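Local coordinates for TIGR00266 family protein (Pseudomonas aeruginosa, PDB 1YOX) that is of unknown function but belongs to the AIM24 family of the cupin clan, named for mitochondrial biogenesis, and assembles from three protein chains, at residues C[94-99]-C[158-163]; C[34-39]-C[90-95]. One frame throughout, in Å; residues are numbered along the deposited sequence.

From the N terminus, the chain first reaches 34-39, the bend leading into strand 37-40, and contact 2 closes a loop of 50 residues when strand 88-92 returns beside it. Without a break the same run of chain serves both contacts: Ala-94 and Pro-95 end the second segment of contact 2 and begin the first of contact 1. A further 58 residues, with much strand and no helix, pass before 158-163 closes contact 1. The two loops therefore follow one another, neither nested nor crossed. Contact 2 lies in the four-stranded sheet and contact 1 at the edge of a six-stranded one, so 90-99 carries the chain between sheets. Both contacts reach the second subunit.

Contact 1 (C[94-99]-C[158-163]); sequences APYPGS and FVHAGG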
ATOM      1  N   ALA C  94      -4.996  -2.569  -9.737  1.00 31.37           N
ATOM      2  CA  ALA C  94      -3.950  -3.587  -9.559  1.00 31.68           C
ATOM      3  C   ALA C  94      -3.998  -4.157  -8.121  1.00 31.77           C
ATOM      4  O   ALA C  94      -4.552  -3.522  -7.221  1.00 31.45           O
ATOM      5  CB  ALA C  94      -2.590  -3.001  -9.876  1.00 30.92           C
ATOM      6  N   PRO C  95      -3.421  -5.362  -7.902  1.00 32.14           N
ATOM      7  CA  PRO C  95      -3.462  -5.958  -6.561  1.00 31.21           C
ATOM      8  C   PRO C  95      -2.333  -5.551  -5.628  1.00 31.80           C
ATOM      9  O   PRO C  95      -1.989  -6.307  -4.711  1.00 32.08           O
ATOM     10  CB  PRO C  95      -3.443  -7.456  -6.849  1.00 31.09           C
ATOM     11  CG  PRO C  95      -2.752  -7.597  -8.216  1.00 31.65           C
ATOM     12  CD  PRO C  95      -2.748  -6.244  -8.891  1.00 32.18           C
ATOM     13  N   TYR C  96      -1.764  -4.368  -5.838  1.00 31.58           N
ATOM     14  CA  TYR C  96      -0.752  -3.809  -4.925  1.00 31.37           C
ATOM     15  C   TYR C  96      -0.840  -2.278  -5.037  1.00 31.19           C
ATOM     16  O   TYR C  96      -1.327  -1.772  -6.057  1.00 30.68           O
ATOM     17  CB  TYR C  96       0.661  -4.351  -5.233  1.00 31.61           C
ATOM     18  CG  TYR C  96       1.062  -4.284  -6.682  1.00 30.66           C
ATOM     19  CD1 TYR C  96       1.805  -3.218  -7.174  1.00 29.32           C
ATOM     20  CD2 TYR C  96       0.696  -5.295  -7.567  1.00 30.70           C
ATOM     21  CE1 TYR C  96       2.163  -3.148  -8.525  1.00 29.73           C
ATOM     22  CE2 TYR C  96       1.035  -5.233  -8.899  1.00 29.10           C
ATOM     23  CZ  TYR C  96       1.752  -4.158  -9.372  1.00 30.94           C
ATOM     24  OH  TYR C  96       2.075  -4.138 -10.702  1.00 34.59           O
ATOM     25  N   PRO C  97      -0.412  -1.547  -3.986  1.00 30.97           N
ATOM     26  CA  PRO C  97      -0.653  -0.117  -3.858  1.00 31.26           C
ATOM     27  C   PRO C  97       0.131   0.715  -4.874  1.00 32.22           C
ATOM     28  O   PRO C  97       1.313   0.438  -5.122  1.00 31.90           O
ATOM     29  CB  PRO C  97      -0.121   0.213  -2.460  1.00 30.89           C
ATOM     30  CG  PRO C  97       0.123  -1.045  -1.804  1.00 31.22           C
ATOM     31  CD  PRO C  97       0.335  -2.066  -2.834  1.00 31.39           C
ATOM     32  N   GLY C  98      -0.518   1.733  -5.426  1.00 31.69           N
ATOM     33  CA  GLY C  98       0.151   2.630  -6.330  1.00 32.49           C
ATOM     34  C   GLY C  98      -0.819   3.296  -7.271  1.00 33.09           C
ATOM     35  O   GLY C  98      -2.028   3.155  -7.126  1.00 32.72           O
ATOM     36  N   SER C  99      -0.284   4.011  -8.248  1.00 33.00           N
ATOM     37  CA  SER C  99      -1.151   4.829  -9.063  1.00 34.53           C
ATOM     38  C   SER C  99      -1.340   4.345 -10.495  1.00 34.20           C
ATOM     39  O   SER C  99      -0.610   3.510 -10.992  1.00 34.49           O
ATOM     40  CB  SER C  99      -0.707   6.291  -8.998  1.00 34.46           C
ATOM     41  OG  SER C  99       0.687   6.366  -9.067  1.00 36.14           O
ATOM     42  N   PHE C 158      -4.063   1.551 -19.890  1.00 35.36           N
ATOM     43  CA  PHE C 158      -3.895   2.006 -18.516  1.00 34.73           C
ATOM     44  C   PHE C 158      -2.905   1.051 -17.862  1.00 34.71           C
ATOM     45  O   PHE C 158      -3.052  -0.185 -17.935  1.00 33.39           O
ATOM     46  CB  PHE C 158      -5.228   2.010 -17.761  1.00 34.84           C
ATOM     47  CG  PHE C 158      -6.298   2.817 -18.436  1.00 35.24           C
ATOM     48  CD1 PHE C 158      -7.021   2.282 -19.509  1.00 35.77           C
ATOM     49  CD2 PHE C 158      -6.555   4.137 -18.037  1.00 36.28           C
ATOM     50  CE1 PHE C 158      -7.991   3.037 -20.170  1.00 36.57           C
ATOM     51  CE2 PHE C 158      -7.550   4.907 -18.686  1.00 35.72           C
ATOM     52  CZ  PHE C 158      -8.268   4.348 -19.747  1.00 36.17           C
ATOM     53  N   VAL C 159      -1.873   1.633 -17.266  1.00 33.97           N
ATOM     54  CA  VAL C 159      -0.832   0.852 -16.661  1.00 34.40           C
ATOM     55  C   VAL C 159      -0.740   1.302 -15.207  1.00 34.70           C
ATOM     56  O   VAL C 159      -1.122   2.423 -14.886  1.00 34.56           O
ATOM     57  CB  VAL C 159       0.567   0.951 -17.434  1.00 34.00           C
ATOM     58  CG1 VAL C 159       0.472   0.389 -18.872  1.00 33.72           C
ATOM     59  CG2 VAL C 159       1.102   2.351 -17.455  1.00 33.61           C
ATOM     60  N   HIS C 160      -0.224   0.433 -14.337  1.00 34.53           N
ATOM     61  CA  HIS C 160      -0.158   0.743 -12.924  1.00 34.55           C
ATOM     62  C   HIS C 160       1.298   0.766 -12.406  1.00 34.44           C
ATOM     63  O   HIS C 160       2.071  -0.135 -12.716  1.00 34.81           O
ATOM     64  CB  HIS C 160      -1.001  -0.305 -12.184  1.00 34.22           C
ATOM     65  CG  HIS C 160      -0.839  -0.285 -10.697  1.00 34.05           C
ATOM     66  ND1 HIS C 160      -1.730   0.355  -9.864  1.00 33.90           N
ATOM     67  CD2 HIS C 160       0.092  -0.851  -9.891  1.00 33.69           C
ATOM     68  CE1 HIS C 160      -1.363   0.178  -8.606  1.00 31.47           C
ATOM     69  NE2 HIS C 160      -0.258  -0.546  -8.595  1.00 33.84           N
ATOM     70  N   ALA C 161       1.645   1.773 -11.608  1.00 34.27           N
ATOM     71  CA  ALA C 161       2.962   1.861 -10.951  1.00 34.01           C
ATOM     72  C   ALA C 161       2.879   1.691  -9.437  1.00 33.28           C
ATOM     73  O   ALA C 161       2.235   2.489  -8.764  1.00 31.92           O
ATOM     74  CB  ALA C 161       3.658   3.188 -11.298  1.00 33.85           C
ATOM     75  N   GLY C 162       3.526   0.644  -8.907  1.00 33.53           N
ATOM     76  CA  GLY C 162       3.561   0.404  -7.445  1.00 33.21           C
ATOM     77  C   GLY C 162       4.328   1.497  -6.712  1.00 34.73           C
ATOM     78  O   GLY C 162       5.435   1.891  -7.135  1.00 33.63           O
ATOM     79  N   GLY C 163       3.776   1.984  -5.602  1.00 35.84           N
ATOM     80  CA  GLY C 163       4.392   3.096  -4.887  1.00 39.14           C
ATOM     81  C   GLY C 163       4.194   4.350  -5.724  1.00 41.48           C
ATOM     82  O   GLY C 163       3.075   4.645  -6.118  1.00 42.51           O
TER
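His-160 projects from strand 156-162 into the curl of chain leading to strand 98-104; these two strands lie at one edge, within this chain, of a six-stranded antiparallel sheet in this cupin-clan protein. Its CG stands anti to the backbone N (chi1 169°), which lays the imidazole against Ala-94 and Tyr-96. There Ala-94 sets its methyl over one face: CB lies 3.3 Å from the centroid of the His-160 ring and almost on the ring normal, a close CH-pi contact. Tyr-96 meets the same imidazole quite differently. The two rings form an offset edge-to-face pair with planes at 87°, the His-160 edge turned to the Tyr-96 face, and the nearest approach is His-160 CD2 to Tyr-96 CE1 at 3.4 Å. The phenol is fixed at its far end, where Tyr-96 OH hydrogen-bonds to Asp-117 O, while Phe-227 and Leu-230 also touch the ring. On the backbone side Tyr-96 O comes to 3.0 Å from His-160 NE2. Beyond the rings the strands zip together. Ser-99 and Ala-161 form an antiparallel hydrogen-bonded pair, bonded in both directions, their side chains on one face of the sheet. Gly-98 and Gly-162 follow as a non-hydrogen-bonded pair, with Gly-98 CA 3.2 Å from Ala-161 O, a CA-H...O contact. Pro-97 packs against Pro-97 of the second subunit and Met-17 of the third. Its carbonyl closes the end of the ladder: Gly-163 N donates to Pro-97 O at 2.9 Å, while Gly-162 CA approaches the same oxygen to 3.2 Å.

Contact 2 (C[34-39]-C[90-95]); sequences AGAMNY and VAFAAP
The methyl of Ala-91 rests against the ring of Tyr-39, over one face but offset toward the rim, with CB 3.4 Å from both CE1 and CZ of Tyr-39. A chi1 of 67° places the Tyr-39 ring between its own backbone N and carbonyl carbon, folded back over this small bump; its hydroxyl hydrogen-bonds to Glu-21 OE1. On the other face of the sheet, Met-37 (selenomethionine) and Phe-92 lie side by side, Met-37 CB 3.8 Å from Phe-92 CE2. The bent Met-37 chain then carries its CE to Val-90 CG1, 3.4 Å apart and tighter than usual van der Waals contact, the two side chains crossing at about a right angle. Ala-36 points its methyl at 90-95, CB 3.4 Å from Ala-93 O, while its carbonyl carbon lies at the Phe-92 edge. Three backbone bonds hold the ladder: Ala-93 N to Ala-36 O, Asn-38 N to Ala-91 O at 2.8 Å, and Ala-91 N to Tyr-39 O. Past the ladder, one water donates to Gly-35 O and Ala-93 O. Arg-229 of the second subunit hydrogen-bonds to Met-37 O. Strand 37-40, outermost in its four-stranded sheet within the chain, also pairs antiparallel through Tyr-39 with a strand of that subunit, an intersubunit continuation of the beta sheet.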
ATOM      1  N   ALA C  34      -9.254 -10.408 -15.403  1.00 42.82           N
ATOM      2  CA  ALA C  34     -10.521 -10.317 -14.628  1.00 42.14           C
ATOM      3  C   ALA C  34     -10.377 -10.176 -13.115  1.00 40.99           C
ATOM      4  O   ALA C  34     -11.348  -9.782 -12.443  1.00 40.48           O
ATOM      5  CB  ALA C  34     -11.478 -11.487 -14.970  1.00 42.48           C
ATOM      6  N   GLY C  35      -9.201 -10.547 -12.587  1.00 39.28           N
ATOM      7  CA  GLY C  35      -8.868 -10.362 -11.168  1.00 37.88           C
ATOM      8  C   GLY C  35      -8.641  -8.903 -10.777  1.00 37.45           C
ATOM      9  O   GLY C  35      -8.616  -8.581  -9.603  1.00 37.21           O
ATOM     10  N   ALA C  36      -8.498  -8.020 -11.765  1.00 36.57           N
ATOM     11  CA  ALA C  36      -8.422  -6.573 -11.529  1.00 36.78           C
ATOM     12  C   ALA C  36      -9.768  -5.817 -11.372  1.00 37.16           C
ATOM     13  O   ALA C  36      -9.788  -4.706 -10.837  1.00 37.17           O
ATOM     14  CB  ALA C  36      -7.559  -5.912 -12.564  1.00 35.68           C
HETATM   15  N   MSE C  37     -10.879  -6.408 -11.799  1.00 36.93           N
HETATM   16  CA  MSE C  37     -12.162  -5.720 -11.697  1.00 37.91           C
HETATM   17  C   MSE C  37     -12.647  -5.557 -10.248  1.00 36.80           C
HETATM   18  O   MSE C  37     -12.644  -6.523  -9.463  1.00 36.46           O
HETATM   19  CB  MSE C  37     -13.228  -6.422 -12.548  1.00 37.88           C
HETATM   20  CG  MSE C  37     -14.116  -7.367 -11.765  1.00 44.54           C
HETATM   21 SE   MSE C  37     -15.744  -6.497 -11.068  1.00 50.73          SE
HETATM   22  CE  MSE C  37     -16.079  -5.794 -12.778  1.00 51.50           C
ATOM     23  N   ASN C  38     -13.071  -4.343  -9.911  1.00 36.31           N
ATOM     24  CA  ASN C  38     -13.657  -4.037  -8.595  1.00 36.60           C
ATOM     25  C   ASN C  38     -15.182  -4.055  -8.601  1.00 37.09           C
ATOM     26  O   ASN C  38     -15.801  -4.519  -7.628  1.00 37.59           O
ATOM     27  CB  ASN C  38     -13.280  -2.646  -8.123  1.00 36.92           C
ATOM     28  CG  ASN C  38     -11.792  -2.434  -7.961  1.00 38.61           C
ATOM     29  OD1 ASN C  38     -11.321  -1.322  -8.186  1.00 43.58           O
ATOM     30  ND2 ASN C  38     -11.055  -3.455  -7.534  1.00 37.11           N
ATOM     31  N   TYR C  39     -15.781  -3.475  -9.647  1.00 36.43           N
ATOM     32  CA  TYR C  39     -17.224  -3.387  -9.767  1.00 36.60           C
ATOM     33  C   TYR C  39     -17.679  -3.119 -11.190  1.00 37.51           C
ATOM     34  O   TYR C  39     -16.941  -2.594 -12.016  1.00 36.77           O
ATOM     35  CB  TYR C  39     -17.844  -2.354  -8.792  1.00 36.12           C
ATOM     36  CG  TYR C  39     -17.484  -0.905  -9.088  1.00 35.48           C
ATOM     37  CD1 TYR C  39     -16.495  -0.266  -8.350  1.00 33.02           C
ATOM     38  CD2 TYR C  39     -18.123  -0.181 -10.106  1.00 35.31           C
ATOM     39  CE1 TYR C  39     -16.134   1.037  -8.601  1.00 34.84           C
ATOM     40  CE2 TYR C  39     -17.747   1.155 -10.376  1.00 36.65           C
ATOM     41  CZ  TYR C  39     -16.754   1.751  -9.605  1.00 35.76           C
ATOM     42  OH  TYR C  39     -16.339   3.057  -9.806  1.00 37.17           O
ATOM     43  N   VAL C  90     -17.383   0.067 -15.503  1.00 35.73           N
ATOM     44  CA  VAL C  90     -16.610  -1.008 -14.868  1.00 34.40           C
ATOM     45  C   VAL C  90     -15.315  -0.399 -14.334  1.00 33.28           C
ATOM     46  O   VAL C  90     -14.637   0.291 -15.075  1.00 32.39           O
ATOM     47  CB  VAL C  90     -16.146  -2.094 -15.873  1.00 34.79           C
ATOM     48  CG1 VAL C  90     -15.775  -3.380 -15.147  1.00 31.75           C
ATOM     49  CG2 VAL C  90     -17.154  -2.355 -16.952  1.00 36.19           C
ATOM     50  N   ALA C  91     -14.953  -0.691 -13.086  1.00 31.80           N
ATOM     51  CA  ALA C  91     -13.701  -0.208 -12.505  1.00 31.42           C
ATOM     52  C   ALA C  91     -12.630  -1.325 -12.317  1.00 31.87           C
ATOM     53  O   ALA C  91     -12.970  -2.502 -12.078  1.00 31.21           O
ATOM     54  CB  ALA C  91     -13.964   0.539 -11.185  1.00 30.14           C
ATOM     55  N   PHE C  92     -11.355  -0.932 -12.434  1.00 31.47           N
ATOM     56  CA  PHE C  92     -10.209  -1.840 -12.361  1.00 31.53           C
ATOM     57  C   PHE C  92      -9.151  -1.241 -11.466  1.00 31.15           C
ATOM     58  O   PHE C  92      -9.004  -0.025 -11.448  1.00 30.40           O
ATOM     59  CB  PHE C  92      -9.600  -2.099 -13.753  1.00 31.89           C
ATOM     60  CG  PHE C  92     -10.583  -2.652 -14.739  1.00 32.43           C
ATOM     61  CD1 PHE C  92     -11.151  -1.820 -15.710  1.00 30.93           C
ATOM     62  CD2 PHE C  92     -10.965  -3.987 -14.678  1.00 33.14           C
ATOM     63  CE1 PHE C  92     -12.059  -2.299 -16.604  1.00 32.80           C
ATOM     64  CE2 PHE C  92     -11.888  -4.506 -15.566  1.00 34.89           C
ATOM     65  CZ  PHE C  92     -12.437  -3.668 -16.552  1.00 34.72           C
ATOM     66  N   ALA C  93      -8.457  -2.098 -10.702  1.00 30.18           N
ATOM     67  CA  ALA C  93      -7.276  -1.726  -9.882  1.00 30.01           C
ATOM     68  C   ALA C  93      -6.286  -2.899  -9.810  1.00 30.77           C
ATOM     69  O   ALA C  93      -6.683  -4.085  -9.839  1.00 30.12           O
ATOM     70  CB  ALA C  93      -7.678  -1.315  -8.503  1.00 28.57           C
ATOM     71  N   ALA C  94      -4.996  -2.569  -9.737  1.00 31.37           N
ATOM     72  CA  ALA C  94      -3.950  -3.587  -9.559  1.00 31.68           C
ATOM     73  C   ALA C  94      -3.998  -4.157  -8.121  1.00 31.77           C
ATOM     74  O   ALA C  94      -4.552  -3.522  -7.221  1.00 31.45           O
ATOM     75  CB  ALA C  94      -2.590  -3.001  -9.876  1.00 30.92           C
ATOM     76  N   PRO C  95      -3.421  -5.362  -7.902  1.00 32.14           N
ATOM     77  CA  PRO C  95      -3.462  -5.958  -6.561  1.00 31.21           C
ATOM     78  C   PRO C  95      -2.333  -5.551  -5.628  1.00 31.80           C
ATOM     79  O   PRO C  95      -1.989  -6.307  -4.711  1.00 32.08           O
ATOM     80  CB  PRO C  95      -3.443  -7.456  -6.849  1.00 31.09           C
ATOM     81  CG  PRO C  95      -2.752  -7.597  -8.216  1.00 31.65           C
ATOM     82  CD  PRO C  95      -2.748  -6.244  -8.891  1.00 32.18           C
TER
HETATM   83  O   HOH W   1      -6.074  -7.163  -9.254  1.00 50.01           O